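Local coordinates for protein sugar kinase, pfkB family (Thermotoga maritima, PDB 2AJR) that is probably an ATP-dependent sugar kinase of the PfkB family, possibly a 1-phosphofructokinase that phosphorylates fructose 1-phosphate, at residues 53-66 / 272-285. Numbering follows the deposited sequence.
With ACT (acetate ion), chain D.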
ATOM      1  N   LYS A  53      -9.703  -4.578  14.293  1.00 35.51           N
ATOM      2  CA  LYS A  53     -10.308  -5.732  14.953  1.00 37.24           C
ATOM      3  C   LYS A  53     -11.806  -5.559  15.255  1.00 35.71           C
ATOM      4  O   LYS A  53     -12.594  -6.457  14.973  1.00 37.44           O
ATOM      5  CB  LYS A  53      -9.501  -6.108  16.201  1.00 36.91           C
ATOM      6  CG  LYS A  53      -8.085  -6.598  15.821  1.00 44.05           C
ATOM      7  CD  LYS A  53      -7.264  -7.197  16.991  1.00 39.80           C
ATOM      8  CE  LYS A  53      -6.648  -8.546  16.592  1.00 47.94           C
ATOM      9  NZ  LYS A  53      -7.721  -9.658  16.507  1.00 50.63           N
ATOM     10  N   GLY A  54     -12.202  -4.408  15.782  1.00 33.81           N
ATOM     11  CA  GLY A  54     -13.595  -4.179  16.143  1.00 34.55           C
ATOM     12  C   GLY A  54     -14.504  -4.034  14.931  1.00 35.36           C
ATOM     13  O   GLY A  54     -15.673  -4.441  14.944  1.00 36.41           O
ATOM     14  N   ILE A  55     -13.957  -3.446  13.878  1.00 34.08           N
ATOM     15  CA  ILE A  55     -14.667  -3.316  12.626  1.00 32.55           C
ATOM     16  C   ILE A  55     -14.918  -4.687  12.000  1.00 32.68           C
ATOM     17  O   ILE A  55     -16.003  -4.933  11.477  1.00 30.73           O
ATOM     18  CB  ILE A  55     -13.914  -2.352  11.675  1.00 31.72           C
ATOM     19  CG1 ILE A  55     -14.118  -0.919  12.188  1.00 31.49           C
ATOM     20  CG2 ILE A  55     -14.404  -2.494  10.233  1.00 24.54           C
ATOM     21  CD1 ILE A  55     -13.653   0.155  11.248  1.00 35.56           C
ATOM     22  N   ASN A  56     -13.923  -5.575  12.074  1.00 33.21           N
ATOM     23  CA  ASN A  56     -14.074  -6.936  11.550  1.00 33.11           C
ATOM     24  C   ASN A  56     -15.127  -7.688  12.387  1.00 32.22           C
ATOM     25  O   ASN A  56     -15.880  -8.506  11.852  1.00 30.55           O
ATOM     26  CB  ASN A  56     -12.748  -7.732  11.552  1.00 32.30           C
ATOM     27  CG  ASN A  56     -11.674  -7.188  10.580  1.00 33.01           C
ATOM     28  OD1 ASN A  56     -11.951  -6.698   9.481  1.00 31.28           O
ATOM     29  ND2 ASN A  56     -10.424  -7.338  10.989  1.00 37.28           N
ATOM     30  N   VAL A  57     -15.172  -7.406  13.693  1.00 31.00           N
ATOM     31  CA  VAL A  57     -16.192  -8.006  14.565  1.00 30.43           C
ATOM     32  C   VAL A  57     -17.577  -7.541  14.147  1.00 30.09           C
ATOM     33  O   VAL A  57     -18.490  -8.351  14.087  1.00 31.98           O
ATOM     34  CB  VAL A  57     -15.949  -7.706  16.061  1.00 31.68           C
ATOM     35  CG1 VAL A  57     -17.157  -8.099  16.905  1.00 29.48           C
ATOM     36  CG2 VAL A  57     -14.700  -8.423  16.548  1.00 27.24           C
ATOM     37  N   SER A  58     -17.729  -6.259  13.827  1.00 29.02           N
ATOM     38  CA  SER A  58     -18.981  -5.764  13.263  1.00 29.98           C
ATOM     39  C   SER A  58     -19.348  -6.464  11.960  1.00 30.19           C
ATOM     40  O   SER A  58     -20.494  -6.855  11.759  1.00 30.53           O
ATOM     41  CB  SER A  58     -18.922  -4.255  13.027  1.00 30.84           C
ATOM     42  OG  SER A  58     -19.003  -3.538  14.254  1.00 33.80           O
ATOM     43  N   ILE A  59     -18.381  -6.620  11.066  1.00 31.59           N
ATOM     44  CA  ILE A  59     -18.637  -7.322   9.804  1.00 31.64           C
ATOM     45  C   ILE A  59     -19.062  -8.765  10.125  1.00 31.73           C
ATOM     46  O   ILE A  59     -20.107  -9.215   9.665  1.00 33.27           O
ATOM     47  CB  ILE A  59     -17.414  -7.253   8.838  1.00 32.37           C
ATOM     48  CG1 ILE A  59     -17.199  -5.798   8.380  1.00 33.97           C
ATOM     49  CG2 ILE A  59     -17.604  -8.181   7.620  1.00 26.52           C
ATOM     50  CD1 ILE A  59     -15.795  -5.481   7.858  1.00 29.63           C
ATOM     51  N   ALA A  60     -18.268  -9.461  10.935  1.00 30.75           N
ATOM     52  CA  ALA A  60     -18.604 -10.808  11.424  1.00 30.88           C
ATOM     53  C   ALA A  60     -20.028 -10.916  12.017  1.00 31.67           C
ATOM     54  O   ALA A  60     -20.809 -11.786  11.631  1.00 32.66           O
ATOM     55  CB  ALA A  60     -17.587 -11.254  12.455  1.00 27.85           C
ATOM     56  N   LEU A  61     -20.364 -10.043  12.957  1.00 30.95           N
ATOM     57  CA  LEU A  61     -21.697 -10.071  13.544  1.00 31.28           C
ATOM     58  C   LEU A  61     -22.806  -9.859  12.492  1.00 31.98           C
ATOM     59  O   LEU A  61     -23.867 -10.510  12.563  1.00 32.78           O
ATOM     60  CB  LEU A  61     -21.815  -9.053  14.682  1.00 30.02           C
ATOM     61  CG  LEU A  61     -21.018  -9.394  15.938  1.00 30.16           C
ATOM     62  CD1 LEU A  61     -21.075  -8.235  16.926  1.00 32.97           C
ATOM     63  CD2 LEU A  61     -21.512 -10.686  16.582  1.00 19.80           C
ATOM     64  N   SER A  62     -22.555  -8.987  11.513  1.00 31.84           N
ATOM     65  CA  SER A  62     -23.530  -8.733  10.449  1.00 33.84           C
ATOM     66  C   SER A  62     -23.853  -9.997   9.648  1.00 33.61           C
ATOM     67  O   SER A  62     -25.005 -10.252   9.369  1.00 33.62           O
ATOM     68  CB  SER A  62     -23.071  -7.611   9.511  1.00 34.47           C
ATOM     69  OG  SER A  62     -22.167  -8.096   8.542  1.00 38.17           O
ATOM     70  N   LYS A  63     -22.851 -10.807   9.327  1.00 34.95           N
ATOM     71  CA  LYS A  63     -23.075 -12.060   8.601  1.00 36.95           C
ATOM     72  C   LYS A  63     -23.984 -13.001   9.379  1.00 36.20           C
ATOM     73  O   LYS A  63     -24.629 -13.871   8.794  1.00 36.09           O
ATOM     74  CB  LYS A  63     -21.759 -12.796   8.334  1.00 39.76           C
ATOM     75  CG  LYS A  63     -20.740 -12.057   7.457  1.00 47.59           C
ATOM     76  CD  LYS A  63     -20.971 -12.258   5.968  1.00 51.97           C
ATOM     77  CE  LYS A  63     -19.709 -11.889   5.161  1.00 56.64           C
ATOM     78  NZ  LYS A  63     -18.767 -13.052   5.000  1.00 61.74           N
ATOM     79  N   LEU A  64     -24.011 -12.842  10.697  1.00 35.31           N
ATOM     80  CA  LEU A  64     -24.827 -13.690  11.560  1.00 35.19           C
ATOM     81  C   LEU A  64     -26.124 -13.005  11.983  1.00 34.96           C
ATOM     82  O   LEU A  64     -26.801 -13.457  12.909  1.00 35.46           O
ATOM     83  CB  LEU A  64     -24.029 -14.094  12.801  1.00 33.54           C
ATOM     84  CG  LEU A  64     -22.717 -14.816  12.532  1.00 34.01           C
ATOM     85  CD1 LEU A  64     -21.874 -14.963  13.818  1.00 25.91           C
ATOM     86  CD2 LEU A  64     -22.990 -16.154  11.868  1.00 31.12           C
ATOM     87  N   GLY A  65     -26.457 -11.903  11.321  1.00 34.67           N
ATOM     88  CA  GLY A  65     -27.707 -11.196  11.573  1.00 32.97           C
ATOM     89  C   GLY A  65     -27.746 -10.362  12.842  1.00 33.07           C
ATOM     90  O   GLY A  65     -28.796  -9.886  13.207  1.00 31.78           O
ATOM     91  N   VAL A  66     -26.616 -10.161  13.515  1.00 34.24           N
ATOM     92  CA  VAL A  66     -26.587  -9.322  14.713  1.00 33.55           C
ATOM     93  C   VAL A  66     -26.099  -7.913  14.344  1.00 32.70           C
ATOM     94  O   VAL A  66     -25.026  -7.771  13.779  1.00 33.42           O
ATOM     95  CB  VAL A  66     -25.675  -9.943  15.781  1.00 34.89           C
ATOM     96  CG1 VAL A  66     -25.593  -9.055  17.025  1.00 32.34           C
ATOM     97  CG2 VAL A  66     -26.178 -11.344  16.129  1.00 32.95           C
ATOM     98  N   GLY A 272      -9.029 -14.123  14.430  1.00 35.94           N
ATOM     99  CA  GLY A 272      -9.218 -13.792  15.843  1.00 36.79           C
ATOM    100  C   GLY A 272     -10.443 -12.940  16.123  1.00 38.32           C
ATOM    101  O   GLY A 272     -11.030 -13.000  17.215  1.00 41.02           O
ATOM    102  N   ASP A 273     -10.825 -12.142  15.132  1.00 38.15           N
ATOM    103  CA  ASP A 273     -12.009 -11.289  15.214  1.00 37.44           C
ATOM    104  C   ASP A 273     -13.256 -12.123  14.950  1.00 35.30           C
ATOM    105  O   ASP A 273     -14.302 -11.892  15.552  1.00 35.66           O
ATOM    106  CB  ASP A 273     -11.854 -10.134  14.225  1.00 38.81           C
ATOM    107  CG  ASP A 273     -10.499  -9.416  14.397  1.00 42.81           C
ATOM    108  OD1 ASP A 273     -10.074  -9.202  15.562  1.00 55.07           O
ATOM    109  OD2 ASP A 273      -9.843  -9.100  13.389  1.00 43.95           O
ATOM    110  N   ALA A 274     -13.140 -13.107  14.065  1.00 33.39           N
ATOM    111  CA  ALA A 274     -14.194 -14.122  13.924  1.00 33.83           C
ATOM    112  C   ALA A 274     -14.410 -14.806  15.255  1.00 33.07           C
ATOM    113  O   ALA A 274     -15.532 -14.940  15.676  1.00 34.67           O
ATOM    114  CB  ALA A 274     -13.843 -15.157  12.849  1.00 32.96           C
ATOM    115  N   TYR A 275     -13.329 -15.218  15.920  1.00 34.96           N
ATOM    116  CA  TYR A 275     -13.407 -15.819  17.252  1.00 34.10           C
ATOM    117  C   TYR A 275     -14.242 -14.958  18.177  1.00 34.89           C
ATOM    118  O   TYR A 275     -15.204 -15.430  18.777  1.00 37.91           O
ATOM    119  CB  TYR A 275     -12.014 -15.992  17.856  1.00 36.45           C
ATOM    120  CG  TYR A 275     -11.918 -17.106  18.877  1.00 38.01           C
ATOM    121  CD1 TYR A 275     -12.716 -17.108  20.019  1.00 35.10           C
ATOM    122  CD2 TYR A 275     -11.023 -18.158  18.700  1.00 38.47           C
ATOM    123  CE1 TYR A 275     -12.634 -18.134  20.952  1.00 37.45           C
ATOM    124  CE2 TYR A 275     -10.929 -19.178  19.633  1.00 41.10           C
ATOM    125  CZ  TYR A 275     -11.742 -19.162  20.750  1.00 38.26           C
ATOM    126  OH  TYR A 275     -11.661 -20.166  21.671  1.00 40.37           O
ATOM    127  N   VAL A 276     -13.887 -13.684  18.297  1.00 34.86           N
ATOM    128  CA  VAL A 276     -14.602 -12.801  19.215  1.00 34.09           C
ATOM    129  C   VAL A 276     -16.062 -12.626  18.793  1.00 34.70           C
ATOM    130  O   VAL A 276     -16.967 -12.668  19.637  1.00 37.46           O
ATOM    131  CB  VAL A 276     -13.885 -11.441  19.364  1.00 33.55           C
ATOM    132  CG1 VAL A 276     -14.756 -10.441  20.123  1.00 32.47           C
ATOM    133  CG2 VAL A 276     -12.585 -11.654  20.102  1.00 30.68           C
ATOM    134  N   ALA A 277     -16.297 -12.465  17.496  1.00 34.05           N
ATOM    135  CA  ALA A 277     -17.659 -12.289  16.980  1.00 33.80           C
ATOM    136  C   ALA A 277     -18.545 -13.492  17.302  1.00 35.41           C
ATOM    137  O   ALA A 277     -19.721 -13.344  17.630  1.00 34.79           O
ATOM    138  CB  ALA A 277     -17.628 -12.063  15.505  1.00 32.45           C
ATOM    139  N   GLY A 278     -17.977 -14.686  17.186  1.00 36.13           N
ATOM    140  CA  GLY A 278     -18.693 -15.898  17.520  1.00 36.08           C
ATOM    141  C   GLY A 278     -19.108 -15.878  18.972  1.00 36.58           C
ATOM    142  O   GLY A 278     -20.255 -16.162  19.292  1.00 37.70           O
HETATM  143  N   MSE A 279     -18.176 -15.524  19.848  1.00 36.93           N
HETATM  144  CA  MSE A 279     -18.469 -15.427  21.267  1.00 37.44           C
HETATM  145  C   MSE A 279     -19.554 -14.403  21.538  1.00 35.42           C
HETATM  146  O   MSE A 279     -20.469 -14.672  22.312  1.00 35.52           O
HETATM  147  CB  MSE A 279     -17.216 -15.076  22.063  1.00 36.14           C
HETATM  148  CG  MSE A 279     -16.224 -16.196  22.112  1.00 36.95           C
HETATM  149 SE   MSE A 279     -14.765 -15.879  23.377  1.00 44.98          SE
HETATM  150  CE  MSE A 279     -15.368 -17.000  24.886  1.00 49.58           C
ATOM    151  N   VAL A 280     -19.457 -13.236  20.908  1.00 34.75           N
ATOM    152  CA  VAL A 280     -20.479 -12.212  21.103  1.00 34.07           C
ATOM    153  C   VAL A 280     -21.843 -12.776  20.698  1.00 34.56           C
ATOM    154  O   VAL A 280     -22.792 -12.712  21.476  1.00 36.85           O
ATOM    155  CB  VAL A 280     -20.172 -10.892  20.347  1.00 33.56           C
ATOM    156  CG1 VAL A 280     -21.260  -9.857  20.632  1.00 25.88           C
ATOM    157  CG2 VAL A 280     -18.831 -10.352  20.772  1.00 28.91           C
ATOM    158  N   TYR A 281     -21.919 -13.372  19.511  1.00 34.80           N
ATOM    159  CA  TYR A 281     -23.150 -14.004  19.021  1.00 35.72           C
ATOM    160  C   TYR A 281     -23.708 -15.050  19.991  1.00 36.65           C
ATOM    161  O   TYR A 281     -24.918 -15.105  20.208  1.00 38.25           O
ATOM    162  CB  TYR A 281     -22.911 -14.658  17.657  1.00 35.71           C
ATOM    163  CG  TYR A 281     -24.085 -15.439  17.102  1.00 36.19           C
ATOM    164  CD1 TYR A 281     -25.051 -14.816  16.326  1.00 41.70           C
ATOM    165  CD2 TYR A 281     -24.221 -16.808  17.334  1.00 42.11           C
ATOM    166  CE1 TYR A 281     -26.137 -15.521  15.804  1.00 40.81           C
ATOM    167  CE2 TYR A 281     -25.307 -17.528  16.805  1.00 39.15           C
ATOM    168  CZ  TYR A 281     -26.256 -16.871  16.045  1.00 37.85           C
ATOM    169  OH  TYR A 281     -27.326 -17.545  15.520  1.00 39.50           O
ATOM    170  N   TYR A 282     -22.840 -15.883  20.549  1.00 35.91           N
ATOM    171  CA  TYR A 282     -23.296 -16.953  21.426  1.00 38.18           C
ATOM    172  C   TYR A 282     -23.878 -16.362  22.691  1.00 38.91           C
ATOM    173  O   TYR A 282     -24.919 -16.810  23.173  1.00 39.34           O
ATOM    174  CB  TYR A 282     -22.159 -17.917  21.805  1.00 38.68           C
ATOM    175  CG  TYR A 282     -22.661 -19.166  22.514  1.00 37.30           C
ATOM    176  CD1 TYR A 282     -23.011 -19.149  23.863  1.00 35.63           C
ATOM    177  CD2 TYR A 282     -22.808 -20.361  21.820  1.00 41.48           C
ATOM    178  CE1 TYR A 282     -23.498 -20.301  24.499  1.00 39.82           C
ATOM    179  CE2 TYR A 282     -23.286 -21.516  22.444  1.00 40.18           C
ATOM    180  CZ  TYR A 282     -23.630 -21.485  23.775  1.00 39.62           C
ATOM    181  OH  TYR A 282     -24.089 -22.648  24.356  1.00 37.80           O
ATOM    182  N   PHE A 283     -23.171 -15.382  23.243  1.00 39.51           N
ATOM    183  CA  PHE A 283     -23.636 -14.666  24.419  1.00 40.18           C
ATOM    184  C   PHE A 283     -25.027 -14.088  24.158  1.00 40.84           C
ATOM    185  O   PHE A 283     -25.972 -14.390  24.892  1.00 41.71           O
ATOM    186  CB  PHE A 283     -22.650 -13.559  24.790  1.00 40.97           C
ATOM    187  CG  PHE A 283     -23.084 -12.726  25.953  1.00 40.81           C
ATOM    188  CD1 PHE A 283     -23.195 -13.280  27.208  1.00 43.05           C
ATOM    189  CD2 PHE A 283     -23.371 -11.384  25.793  1.00 43.49           C
ATOM    190  CE1 PHE A 283     -23.588 -12.518  28.280  1.00 43.50           C
ATOM    191  CE2 PHE A 283     -23.765 -10.621  26.864  1.00 42.21           C
ATOM    192  CZ  PHE A 283     -23.872 -11.189  28.109  1.00 42.96           C
ATOM    193  N   ILE A 284     -25.161 -13.297  23.095  1.00 40.82           N
ATOM    194  CA  ILE A 284     -26.456 -12.710  22.751  1.00 41.13           C
ATOM    195  C   ILE A 284     -27.557 -13.761  22.581  1.00 42.69           C
ATOM    196  O   ILE A 284     -28.643 -13.606  23.138  1.00 43.87           O
ATOM    197  CB  ILE A 284     -26.392 -11.886  21.462  1.00 42.23           C
ATOM    198  CG1 ILE A 284     -25.579 -10.604  21.676  1.00 39.06           C
ATOM    199  CG2 ILE A 284     -27.802 -11.552  20.989  1.00 40.66           C
ATOM    200  CD1 ILE A 284     -25.654  -9.669  20.503  1.00 40.23           C
ATOM    201  N   LYS A 285     -27.275 -14.825  21.828  1.00 43.54           N
ATOM    202  CA  LYS A 285     -28.313 -15.789  21.457  1.00 44.57           C
ATOM    203  C   LYS A 285     -28.601 -16.845  22.533  1.00 44.74           C
ATOM    204  O   LYS A 285     -29.757 -17.068  22.864  1.00 44.65           O
ATOM    205  CB  LYS A 285     -28.002 -16.467  20.112  1.00 44.27           C
ATOM    206  CG  LYS A 285     -28.062 -15.547  18.881  1.00 46.94           C
ATOM    207  CD  LYS A 285     -29.379 -14.750  18.740  1.00 48.77           C
ATOM    208  CE  LYS A 285     -29.453 -13.974  17.409  1.00 48.64           C
ATOM    209  NZ  LYS A 285     -30.550 -12.946  17.353  1.00 46.16           N
TER
HETATM  210  C   ACT D 321      -6.384  -5.724  10.836  1.00 39.16           C
HETATM  211  O   ACT D 321      -5.496  -5.060  10.156  1.00 36.56           O
HETATM  212  OXT ACT D 321      -7.344  -6.289  10.214  1.00 39.69           O
HETATM  213  CH3 ACT D 321      -6.359  -5.812  12.336  1.00 32.50           C
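K53 and D273 join two signatures of the PfkB (ribokinase-like) fold: the glycine-rich GGKG turn that opens helix 53-63 and the GAGD motif at the start of helix 271-286. The magnesium ion is held outside this contact, by H267, A304, R307 and E309. K53 NZ forms a salt bridge with D273 OD1 at 2.6 Å, on the syn side but tilted out of the carboxylate plane. The lysine chain bends at chi3 (131°) and again at chi4, which curls NZ back over OD1; E182 is its second anionic partner. N56 ND2 donates to D273 OD2 at 3.0 Å, from above the carboxylate plane, with a fairly straight N-H angle of 162°. The amide's other end, OD1, accepts from K310, so its rotation is fixed from both sides. ND2 also makes a weak bond to an acetate, probably from the crystallisation liquor. Were D273 an alanine, K53 would probably lose one of its two anionic partners and N56 ND2 its main acceptor.

Further along, methyls lie against backbone carbonyls: V57 CG2 is 3.6 Å from D273 O, and L61 CD2 is 3.4 Å from A277 O. V57 CG1 and L61 CD2 pack on A277 CB, where the backbones come nearest (V57 and A277). V57 CG2 also meets V276 CG1, and L61 packs on V280. Helix 53-63 ends in a Schellman motif with G65 as C-prime residue. The residues on either side of G65 meet Y281: V66 CG2 at the ring edge, 3.7 Å from CD1, and L64 CB near the same CD1. V66 CG1 and I284 CD1 touch tip to tip at 3.5 Å.

The two axes come within 8.4 Å and cross at -53°. V276 and V280 rest on strand 149-153, L61 and I284 on strand 14-18. I55 touches helix 76-89 and Y275 helix 290-304.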